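Local coordinates for protein glycosyl hydrolase, family 8 (PDB 3REN) that acts as an alpha-amylase, probably hydrolysing the alpha-glucosidic bonds of starch-like glucans, and is built on an (alpha/alpha)6 barrel, at residues 58-63 with 89-94; 202-207 with 248-253; 289-294 with 345-350; 319-324 with 329-334. All blocks are in the same frame, centred on the assembly; numbering follows the deposited sequence. Where two conformers were deposited one is given.

Contact 1: 58-63 with 89-94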
# COMPACT_ATOMS: atom_id res chain seq x y z
N HIS A 58 2.42 -11.52 -15.53
CA HIS A 58 1.34 -12.37 -14.98
C HIS A 58 1.76 -13.21 -13.78
O HIS A 58 1.13 -14.25 -13.45
CB HIS A 58 0.66 -13.23 -16.05
CG HIS A 58 -0.16 -12.42 -17.01
ND1 HIS A 58 -0.83 -12.97 -18.09
CD2 HIS A 58 -0.38 -11.08 -17.08
CE1 HIS A 58 -1.45 -12.01 -18.76
NE2 HIS A 58 -1.18 -10.85 -18.18
N SER A 59 2.80 -12.74 -13.12
CA SER A 59 3.08 -13.16 -11.76
C SER A 59 2.05 -12.51 -10.84
O SER A 59 1.36 -11.56 -11.25
CB SER A 59 4.49 -12.73 -11.36
OG SER A 59 4.56 -11.32 -11.34
N VAL A 60 1.94 -13.03 -9.62
CA VAL A 60 1.00 -12.52 -8.63
C VAL A 60 1.79 -12.09 -7.42
O VAL A 60 2.50 -12.89 -6.83
CB VAL A 60 0.04 -13.63 -8.18
CG1 VAL A 60 -0.77 -13.21 -6.92
CG2 VAL A 60 -0.87 -14.04 -9.31
N LEU A 61 1.66 -10.83 -7.03
CA LEU A 61 2.34 -10.34 -5.83
C LEU A 61 1.46 -10.52 -4.57
O LEU A 61 0.22 -10.31 -4.63
CB LEU A 61 2.63 -8.86 -6.02
CG LEU A 61 3.67 -8.52 -7.09
CD1 LEU A 61 3.73 -7.00 -7.36
CD2 LEU A 61 5.07 -9.03 -6.69
N SER A 62 2.06 -10.85 -3.42
CA SER A 62 1.25 -10.86 -2.20
C SER A 62 0.89 -9.44 -1.80
O SER A 62 -0.05 -9.22 -1.00
CB SER A 62 1.97 -11.56 -1.05
OG SER A 62 3.25 -10.95 -0.81
N GLU A 63 1.65 -8.48 -2.34
CA GLU A 63 1.26 -7.07 -2.28
C GLU A 63 -0.16 -6.89 -2.84
O GLU A 63 -1.00 -6.29 -2.18
CB GLU A 63 2.26 -6.17 -3.03
CG GLU A 63 1.85 -4.67 -3.19
CD GLU A 63 2.85 -3.94 -4.12
OE1 GLU A 63 2.68 -4.00 -5.38
OE2 GLU A 63 3.84 -3.36 -3.59
N LYS A 89 -2.65 -18.15 1.43
CA LYS A 89 -2.24 -19.30 2.27
C LYS A 89 -1.26 -20.16 1.49
O LYS A 89 -0.28 -20.63 2.07
CB LYS A 89 -3.45 -20.11 2.75
CG LYS A 89 -4.32 -19.29 3.72
CD LYS A 89 -5.17 -20.13 4.63
CE LYS A 89 -6.40 -20.70 3.98
NZ LYS A 89 -7.17 -21.55 4.99
N GLU A 90 -1.50 -20.33 0.19
CA GLU A 90 -0.63 -21.15 -0.66
C GLU A 90 0.70 -20.49 -0.97
O GLU A 90 1.63 -21.13 -1.48
CB GLU A 90 -1.35 -21.63 -1.94
CG GLU A 90 -2.59 -22.54 -1.66
CD GLU A 90 -2.30 -23.69 -0.69
OE1 GLU A 90 -3.05 -23.86 0.31
OE2 GLU A 90 -1.32 -24.44 -0.92
N MSE A 91 0.80 -19.19 -0.69
CA MSE A 91 2.06 -18.48 -0.88
C MSE A 91 2.89 -18.51 0.40
O MSE A 91 4.03 -17.98 0.42
CB MSE A 91 1.81 -17.03 -1.35
CG MSE A 91 1.16 -16.97 -2.74
SE MSE A 91 0.76 -15.21 -3.35
CE MSE A 91 2.59 -14.53 -3.69
N ARG A 92 2.36 -19.13 1.46
CA ARG A 92 3.10 -19.21 2.72
C ARG A 92 4.35 -20.05 2.52
O ARG A 92 4.30 -21.09 1.89
CB ARG A 92 2.28 -19.78 3.88
CG ARG A 92 2.92 -19.53 5.23
CD ARG A 92 2.16 -20.22 6.39
NE ARG A 92 2.07 -21.67 6.19
CZ ARG A 92 1.23 -22.47 6.86
NH1 ARG A 92 1.20 -23.78 6.59
NH2 ARG A 92 0.41 -21.95 7.78
N LEU A 93 5.46 -19.60 3.10
CA LEU A 93 6.73 -20.31 2.93
C LEU A 93 7.04 -21.14 4.17
O LEU A 93 6.31 -21.06 5.16
CB LEU A 93 7.85 -19.31 2.61
CG LEU A 93 7.78 -18.48 1.31
CD1 LEU A 93 8.83 -17.34 1.35
CD2 LEU A 93 7.96 -19.34 0.09
N LYS A 94 8.14 -21.90 4.15
CA LYS A 94 8.48 -22.75 5.30
C LYS A 94 8.82 -21.91 6.51
O LYS A 94 8.61 -22.34 7.64
CB LYS A 94 9.66 -23.69 4.99
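Met91, present as selenomethionine, reaches from its loop to Val60 and Ser62 and makes all the close approaches between 58-63 and 89-94. Most of these are van der Waals contacts of its terminal methyl with backbone. CE lies 3.5 Å from Val60 O and 3.7 Å from Ser62 N, so the methyl rests on the peptide groups on either side of Leu61. Two side-chain approaches add to this: Met91 CE comes 4.0 Å from Ser62 CB, and in an apolar pair Met91 SE stands 4.4 Å from Val60 CG1. The chain of Met91 runs straight out through CG (chi2 178°) and then bends by rotation about the CG-SE bond (chi3 71°), which swings the methyl across the backbone.

The topology is that of a helical hairpin. Helix 62-74, with Leu61 as its N-cap, and helix 78-89 follow each other closely, and Met91 bridges from just beyond the end of the second helix to the start of the first. Strand 60-61, which leads into the hairpin, is also an outer strand of a small antiparallel sheet, bonded through Val60 to Lys102.

Hydrogen bonds position the two partners without crossing directly between the segments. A type I turn from Lys89 to Arg92 is closed by Arg92 N to Lys89 O at 3.1 Å, and it leaves Met91 directed at the strand. Ser99 ties both sides together, because its carbonyl oxygen accepts from Ser62 OG while its backbone is also bonded to Met91. The side chain of Ser62 further touches Ile98, and Asp115 and Ile119 of helix 113-130.

Contact 2: 202-207 with 248-253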
# COMPACT_ATOMS: atom_id res chain seq x y z
N ASN A 202 12.02 10.49 14.19
CA ASN A 202 13.36 11.01 13.99
C ASN A 202 13.75 11.15 12.52
O ASN A 202 14.87 11.57 12.20
CB ASN A 202 14.39 10.15 14.74
CG ASN A 202 14.29 10.29 16.27
OD1 ASN A 202 14.32 11.39 16.79
ND2 ASN A 202 14.15 9.18 16.97
N GLY A 203 12.83 10.83 11.62
CA GLY A 203 13.15 10.86 10.21
C GLY A 203 12.49 11.95 9.39
O GLY A 203 12.40 11.82 8.16
N LYS A 204 12.03 13.03 10.02
CA LYS A 204 11.55 14.18 9.24
C LYS A 204 12.65 14.74 8.36
O LYS A 204 13.81 14.73 8.75
CB LYS A 204 11.06 15.32 10.12
CG LYS A 204 9.69 15.11 10.74
CD LYS A 204 8.57 15.26 9.75
CE LYS A 204 7.24 15.39 10.49
NZ LYS A 204 6.07 15.38 9.56
N ILE A 205 12.27 15.24 7.19
CA ILE A 205 13.24 15.72 6.23
C ILE A 205 13.73 17.09 6.70
O ILE A 205 14.91 17.26 6.92
CB ILE A 205 12.69 15.82 4.79
CG1 ILE A 205 12.36 14.45 4.20
CG2 ILE A 205 13.69 16.59 3.87
CD1 ILE A 205 13.57 13.55 3.99
N SER A 206 12.80 18.04 6.86
CA SER A 206 13.16 19.40 7.31
C SER A 206 11.94 20.15 7.80
O SER A 206 10.81 19.66 7.71
CB SER A 206 13.86 20.22 6.18
OG SER A 206 12.93 20.67 5.18
N GLU A 207 12.16 21.36 8.29
CA GLU A 207 11.06 22.17 8.82
C GLU A 207 10.22 22.73 7.65
O GLU A 207 9.00 22.78 7.72
CB GLU A 207 11.58 23.28 9.76
CG GLU A 207 12.86 24.12 9.28
CD GLU A 207 13.87 23.46 8.26
OE1 GLU A 207 14.76 22.62 8.70
OE2 GLU A 207 13.79 23.84 7.04
N GLU A 248 0.13 14.19 12.45
CA GLU A 248 0.70 14.61 11.16
C GLU A 248 0.14 15.98 10.70
O GLU A 248 0.01 16.20 9.51
CB GLU A 248 0.44 13.57 10.07
CG GLU A 248 1.26 12.26 10.23
CD GLU A 248 2.78 12.49 10.28
OE1 GLU A 248 3.25 13.44 9.66
OE2 GLU A 248 3.53 11.72 10.93
N GLU A 249 -0.10 16.89 11.62
CA GLU A 249 -0.65 18.17 11.28
C GLU A 249 0.22 19.00 10.30
O GLU A 249 -0.28 19.47 9.33
CB GLU A 249 -0.94 18.99 12.56
CG GLU A 249 -1.96 18.37 13.49
CD GLU A 249 -2.38 19.26 14.66
OE1 GLU A 249 -1.59 19.59 15.53
N SER A 250 1.52 19.03 10.50
CA SER A 250 2.39 19.85 9.65
C SER A 250 2.64 19.24 8.27
O SER A 250 2.83 19.96 7.30
CB SER A 250 3.72 20.21 10.34
OG SER A 250 4.58 19.09 10.45
N SER A 251 2.64 17.92 8.19
CA SER A 251 2.87 17.28 6.91
C SER A 251 1.64 17.42 6.02
O SER A 251 1.74 17.70 4.82
CB SER A 251 3.19 15.81 7.11
OG SER A 251 3.38 15.22 5.85
N ILE A 252 0.47 17.21 6.62
CA ILE A 252 -0.78 17.32 5.90
C ILE A 252 -1.01 18.76 5.43
O ILE A 252 -1.47 18.98 4.32
CB ILE A 252 -1.96 16.81 6.76
CG1 ILE A 252 -1.84 15.30 6.96
CG2 ILE A 252 -3.29 17.14 6.11
CD1 ILE A 252 -2.89 14.72 7.91
N LYS A 253 -0.69 19.73 6.28
CA LYS A 253 -0.74 21.14 5.86
C LYS A 253 0.16 21.35 4.62
O LYS A 253 -0.23 21.98 3.63
CB LYS A 253 -0.30 22.02 7.04
CG LYS A 253 -0.59 23.52 6.90
CD LYS A 253 0.19 24.30 7.98
CE LYS A 253 0.43 25.78 7.58
NZ LYS A 253 -0.74 26.66 7.92
O HOH W 1 3.78 16.36 10.61
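Lys204 and Glu248 lie alongside each other, their side chains running in opposite directions, so that the ammonium group passes the carboxylate instead of meeting it head-on. The resulting salt bridge is weak, with Lys204 NZ 3.4 Å from Glu248 OE1. Both chains are folded at the second torsion, Lys204 at -74° and Glu248 at -57°; past its bend the lysine is extended and carries NZ to the opening turn of helix 249-262, joining it to the loop after helix 188-201.

A water sits between the charged groups and the helix. It accepts from Lys204 NZ at 2.7 Å and donates to Glu248 OE1 at 3.1 Å, and so bridges the two charges alongside their long direct contact. On its helix side the water also accepts from Ser251 N at 3.1 Å and pairs with Ser250 OG; these last two links are less certain, since both serines were modelled in two conformers.

Glu248 is the N-cap residue of the helix, and its other oxygen, OE2, is engaged by Arg241 in a salt bridge and by Tyr212 OH in a hydrogen bond. Lys204 NZ has a further partner in Pro210 O. The lysine thus shares its hydrogens among the water, that carbonyl and the long contact to Glu248, while the carboxylate lies between two basic side chains, which would be expected to favour its charged form.

Contact 3: 289-294 with 345-350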
# COMPACT_ATOMS: atom_id res chain seq x y z
N VAL A 289 -3.43 10.34 -0.74
CA VAL A 289 -3.85 11.67 -0.32
C VAL A 289 -5.35 11.65 -0.01
O VAL A 289 -5.80 12.20 1.00
CB VAL A 289 -3.53 12.72 -1.42
CG1 VAL A 289 -4.09 14.08 -1.03
CG2 VAL A 289 -2.01 12.84 -1.63
N ALA A 290 -6.13 10.99 -0.88
CA ALA A 290 -7.57 10.79 -0.64
C ALA A 290 -7.84 9.99 0.62
O ALA A 290 -8.76 10.31 1.37
CB ALA A 290 -8.22 10.09 -1.86
N LEU A 291 -7.05 8.94 0.88
CA LEU A 291 -7.25 8.15 2.13
C LEU A 291 -6.92 8.95 3.40
O LEU A 291 -7.57 8.81 4.45
CB LEU A 291 -6.46 6.84 2.09
CG LEU A 291 -7.08 5.89 1.07
CD1 LEU A 291 -6.07 4.85 0.68
CD2 LEU A 291 -8.40 5.26 1.64
N ILE A 292 -5.88 9.78 3.29
CA ILE A 292 -5.53 10.71 4.35
C ILE A 292 -6.68 11.68 4.61
O ILE A 292 -7.10 11.86 5.77
CB ILE A 292 -4.23 11.46 4.00
CG1 ILE A 292 -3.02 10.51 4.10
CG2 ILE A 292 -4.03 12.65 4.90
CD1 ILE A 292 -1.82 11.02 3.28
N ALA A 293 -7.20 12.29 3.55
CA ALA A 293 -8.23 13.33 3.67
C ALA A 293 -9.50 12.70 4.20
O ALA A 293 -10.19 13.30 5.02
CB ALA A 293 -8.51 13.95 2.34
N ASN A 294 -9.79 11.48 3.74
CA ASN A 294 -10.95 10.75 4.25
C ASN A 294 -10.84 10.56 5.75
O ASN A 294 -11.79 10.84 6.50
CB ASN A 294 -11.08 9.37 3.61
CG ASN A 294 -12.29 8.59 4.16
OD1 ASN A 294 -12.14 7.62 4.89
ND2 ASN A 294 -13.49 9.05 3.82
N PHE A 345 -11.43 4.99 -4.32
CA PHE A 345 -12.80 5.12 -4.86
C PHE A 345 -13.79 4.48 -3.89
O PHE A 345 -14.95 4.91 -3.80
CB PHE A 345 -12.95 4.48 -6.25
CG PHE A 345 -12.45 5.33 -7.40
CD1 PHE A 345 -12.62 6.72 -7.40
CD2 PHE A 345 -11.83 4.73 -8.48
CE1 PHE A 345 -12.19 7.51 -8.45
CE2 PHE A 345 -11.37 5.52 -9.57
CZ PHE A 345 -11.55 6.90 -9.55
N GLN A 346 -13.37 3.44 -3.16
CA GLN A 346 -14.26 2.81 -2.13
C GLN A 346 -14.78 3.81 -1.07
O GLN A 346 -15.89 3.63 -0.54
CB GLN A 346 -13.56 1.64 -1.46
CG GLN A 346 -14.38 0.87 -0.41
CD GLN A 346 -13.65 -0.38 0.03
OE1 GLN A 346 -12.50 -0.32 0.46
NE2 GLN A 346 -14.30 -1.54 -0.12
N LYS A 347 -13.98 4.82 -0.74
CA LYS A 347 -14.40 5.90 0.17
C LYS A 347 -15.27 7.00 -0.47
O LYS A 347 -15.79 7.85 0.25
CB LYS A 347 -13.18 6.60 0.77
CG LYS A 347 -12.27 5.68 1.58
CD LYS A 347 -13.04 4.87 2.58
CE LYS A 347 -12.07 4.46 3.69
NZ LYS A 347 -12.45 3.17 4.20
N TYR A 348 -15.35 7.01 -1.79
CA TYR A 348 -16.07 8.03 -2.55
C TYR A 348 -17.55 7.62 -2.71
O TYR A 348 -17.87 6.65 -3.39
CB TYR A 348 -15.38 8.26 -3.92
CG TYR A 348 -16.05 9.25 -4.87
CD1 TYR A 348 -16.43 10.52 -4.44
CD2 TYR A 348 -16.27 8.92 -6.22
CE1 TYR A 348 -17.03 11.44 -5.31
CE2 TYR A 348 -16.88 9.82 -7.10
CZ TYR A 348 -17.24 11.09 -6.64
OH TYR A 348 -17.82 12.00 -7.47
N LYS A 349 -18.40 8.31 -2.01
CA LYS A 349 -19.84 8.05 -1.87
C LYS A 349 -20.82 8.68 -2.85
O LYS A 349 -21.97 8.40 -2.82
CB LYS A 349 -20.32 8.48 -0.50
CG LYS A 349 -19.75 7.76 0.63
CE LYS A 349 -22.11 8.27 1.64
NZ LYS A 349 -23.24 7.69 2.35
N ASP A 350 -20.36 9.61 -3.64
CA ASP A 350 -21.20 10.34 -4.62
C ASP A 350 -21.23 9.74 -6.03
O ASP A 350 -20.43 8.87 -6.41
CB ASP A 350 -20.77 11.81 -4.72
CG ASP A 350 -20.75 12.49 -3.36
OD1 ASP A 350 -21.62 12.13 -2.53
OD2 ASP A 350 -19.86 13.35 -3.12
OXT ASP A 350 -22.07 10.13 -6.86
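Asn294 OD1 is the polar atom round which the aliphatic chain of Lys347 gathers, through van der Waals approach and without a hydrogen bond. The methylenes pass across the amide at about a right angle to the asparagine side chain, with Lys347 CE 3.4 Å and Lys347 CD 3.7 Å from Asn294 OD1. The other arm of the amide lies lower along the lysine, where Asn294 ND2 comes 3.9 Å from Lys347 CB. Extension of the asparagine away from its own backbone N (chi1 179°) brings the amide out to the lysine, whose bend at chi2 (-49°) turns its chain over OD1. Leu291, one turn earlier in the helix, supplies the apolar part: its CD2 meets Lys347 CG at 3.9 Å, again with the two side chains crossing roughly square.

The contact lies near the protein surface. Behind it, Ala290 and Ala293 pack on helix 299-312, and Leu291 also touches Leu239 of helix 231-243. Near the end of helix 335-346, Gln346 donates to Tyr71 O of helix 62-74, while Phe345 packs on helices 21-33 and 299-312. Lys347 thus ties the C-terminal end of the chain to helix 283-296 in the (alpha/alpha)6 barrel.

Contact 4: 319-324 with 329-334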
# COMPACT_ATOMS: atom_id res chain seq x y z
N SER A 319 -11.84 0.89 -25.22
CA SER A 319 -10.52 0.45 -24.80
C SER A 319 -10.65 -0.82 -23.96
O SER A 319 -11.49 -0.90 -23.06
CB SER A 319 -9.85 1.50 -23.92
OG SER A 319 -8.52 1.09 -23.61
N VAL A 320 -9.77 -1.79 -24.23
CA VAL A 320 -9.66 -2.95 -23.35
C VAL A 320 -9.32 -2.52 -21.92
O VAL A 320 -9.55 -3.29 -20.97
CB VAL A 320 -8.64 -3.99 -23.86
CG1 VAL A 320 -9.03 -4.48 -25.28
CG2 VAL A 320 -7.23 -3.44 -23.82
N LEU A 321 -8.84 -1.28 -21.75
CA LEU A 321 -8.45 -0.79 -20.42
C LEU A 321 -9.53 0.01 -19.75
O LEU A 321 -9.30 0.58 -18.69
CB LEU A 321 -7.15 0.02 -20.43
CG LEU A 321 -5.92 -0.58 -21.08
CD1 LEU A 321 -4.74 0.39 -20.99
CD2 LEU A 321 -5.61 -1.97 -20.46
N TYR A 322 -10.71 0.07 -20.37
CA TYR A 322 -11.84 0.78 -19.78
C TYR A 322 -11.97 0.44 -18.29
O TYR A 322 -12.08 -0.73 -17.90
CB TYR A 322 -13.13 0.42 -20.51
CG TYR A 322 -14.34 1.02 -19.88
CD1 TYR A 322 -14.59 2.40 -19.99
CD2 TYR A 322 -15.24 0.24 -19.16
CE1 TYR A 322 -15.69 2.99 -19.41
CE2 TYR A 322 -16.37 0.84 -18.55
CZ TYR A 322 -16.58 2.21 -18.70
OH TYR A 322 -17.68 2.82 -18.11
N GLY A 323 -11.98 1.48 -17.48
CA GLY A 323 -12.21 1.34 -16.06
C GLY A 323 -10.90 1.38 -15.29
O GLY A 323 -10.90 1.67 -14.10
N GLY A 324 -9.80 1.10 -15.98
CA GLY A 324 -8.49 1.03 -15.35
C GLY A 324 -7.58 2.26 -15.45
O GLY A 324 -7.96 3.28 -16.01
N LYS A 329 -1.84 3.41 -25.15
CA LYS A 329 -1.04 3.25 -26.38
C LYS A 329 -0.29 1.95 -26.40
O LYS A 329 -0.11 1.36 -27.44
CB LYS A 329 0.00 4.36 -26.54
CG LYS A 329 -0.52 5.80 -26.46
CD LYS A 329 -0.71 6.41 -27.83
CE LYS A 329 -0.28 7.88 -27.85
NZ LYS A 329 -1.10 8.77 -26.96
N THR A 330 0.18 1.52 -25.24
CA THR A 330 1.04 0.36 -25.14
C THR A 330 0.41 -0.75 -24.30
O THR A 330 1.02 -1.80 -24.13
CB THR A 330 2.38 0.74 -24.45
OG1 THR A 330 2.09 1.33 -23.19
CG2 THR A 330 3.19 1.75 -25.31
N ASN A 331 -0.79 -0.53 -23.77
CA ASN A 331 -1.41 -1.43 -22.76
C ASN A 331 -0.51 -1.71 -21.56
O ASN A 331 -0.52 -2.82 -21.01
CB ASN A 331 -1.89 -2.74 -23.39
CG ASN A 331 -3.12 -2.54 -24.21
OD1 ASN A 331 -3.81 -1.52 -24.06
ND2 ASN A 331 -3.42 -3.49 -25.09
N SER A 332 0.23 -0.70 -21.15
CA SER A 332 1.07 -0.81 -19.96
C SER A 332 0.25 -0.46 -18.70
O SER A 332 -0.32 0.61 -18.61
CB SER A 332 2.28 0.13 -20.11
OG SER A 332 3.01 0.15 -18.91
N VAL A 333 0.20 -1.37 -17.73
CA VAL A 333 -0.72 -1.24 -16.59
C VAL A 333 0.02 -1.81 -15.37
O VAL A 333 0.67 -2.84 -15.52
CB VAL A 333 -2.04 -2.03 -16.82
CG1 VAL A 333 -2.90 -2.12 -15.53
CG2 VAL A 333 -2.89 -1.41 -17.93
N TYR A 334 -0.08 -1.16 -14.22
CA TYR A 334 0.46 -1.67 -12.96
C TYR A 334 -0.65 -1.94 -11.96
O TYR A 334 -1.39 -1.02 -11.61
CB TYR A 334 1.51 -0.69 -12.36
CG TYR A 334 2.81 -0.83 -13.10
CD1 TYR A 334 3.01 -0.20 -14.33
CD2 TYR A 334 3.81 -1.70 -12.63
CE1 TYR A 334 4.21 -0.40 -15.06
CE2 TYR A 334 4.99 -1.91 -13.33
CZ TYR A 334 5.18 -1.25 -14.54
OH TYR A 334 6.36 -1.46 -15.23
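Leu321 meets Val333 and Asn331 with both methyls of its isobutyl group, each methyl touching both residues. Its CD2 is nearest Val333 CG2, at 3.8 Å, the two side chains running alongside in opposite senses, and CD1 of Leu321 is nearest Asn331 OD1, at 3.7 Å. Val320 approaches the same amide almost at a right angle, with its CG2 3.9 Å from Asn331 OD1. The asparagine oxygen therefore rests against aliphatic carbon from two successive residues, and no hydrogen bond crosses between the segments.

In Leu321, CG lies beside the backbone N and opposite the carbonyl carbon (chi1 -52°), which carries the methyls to Asn331 and Val333. Backbone turns set these side chains. A type I turn from Ser319 to Tyr322 has Tyr322 N bonded to Ser319 O at 3.0 Å and presents Val320 and Leu321 toward the other segment. It runs into a type II turn from Leu321 to Gly324, closed by Gly324 N to Leu321 O at 2.8 Å. Gly323 occupies the third position there with a positive phi of 100°, a backbone conformation that suits glycine. Asn331 also has a positive phi (52°), and with Ser332 it faces Asp327.

Farther out, Phe29 of helix 21-33 touches both Leu321 and Val333, and Tyr45 touches Val320 and Val333. A bound magnesium ion lies about 6 Å from the side chain of Val320. Two overlapping turns thus pack against a G1 beta bulge, in the connection between helices 299-312 and 335-346.

Contacts 2 and 3 are directly joined: Ile252 CD1 packs on Ile292 CG2 at 3.8 Å, linking helix 249-262 to helix 283-296. Contact 4 is nested inside the loop closed by contact 3, with nearest atoms about 6 Å apart, and its nearest atoms are about 7 Å from those of contact 1. Contact 1 lies across the chain's centre from contacts 2 and 3, its centre 35 Å from that of contact 2, so the set is spread round the barrel. A bound magnesium lies about 14 Å from the side chain of Lys347 in contact 3, farther than the ion beside contact 4 is from Val320.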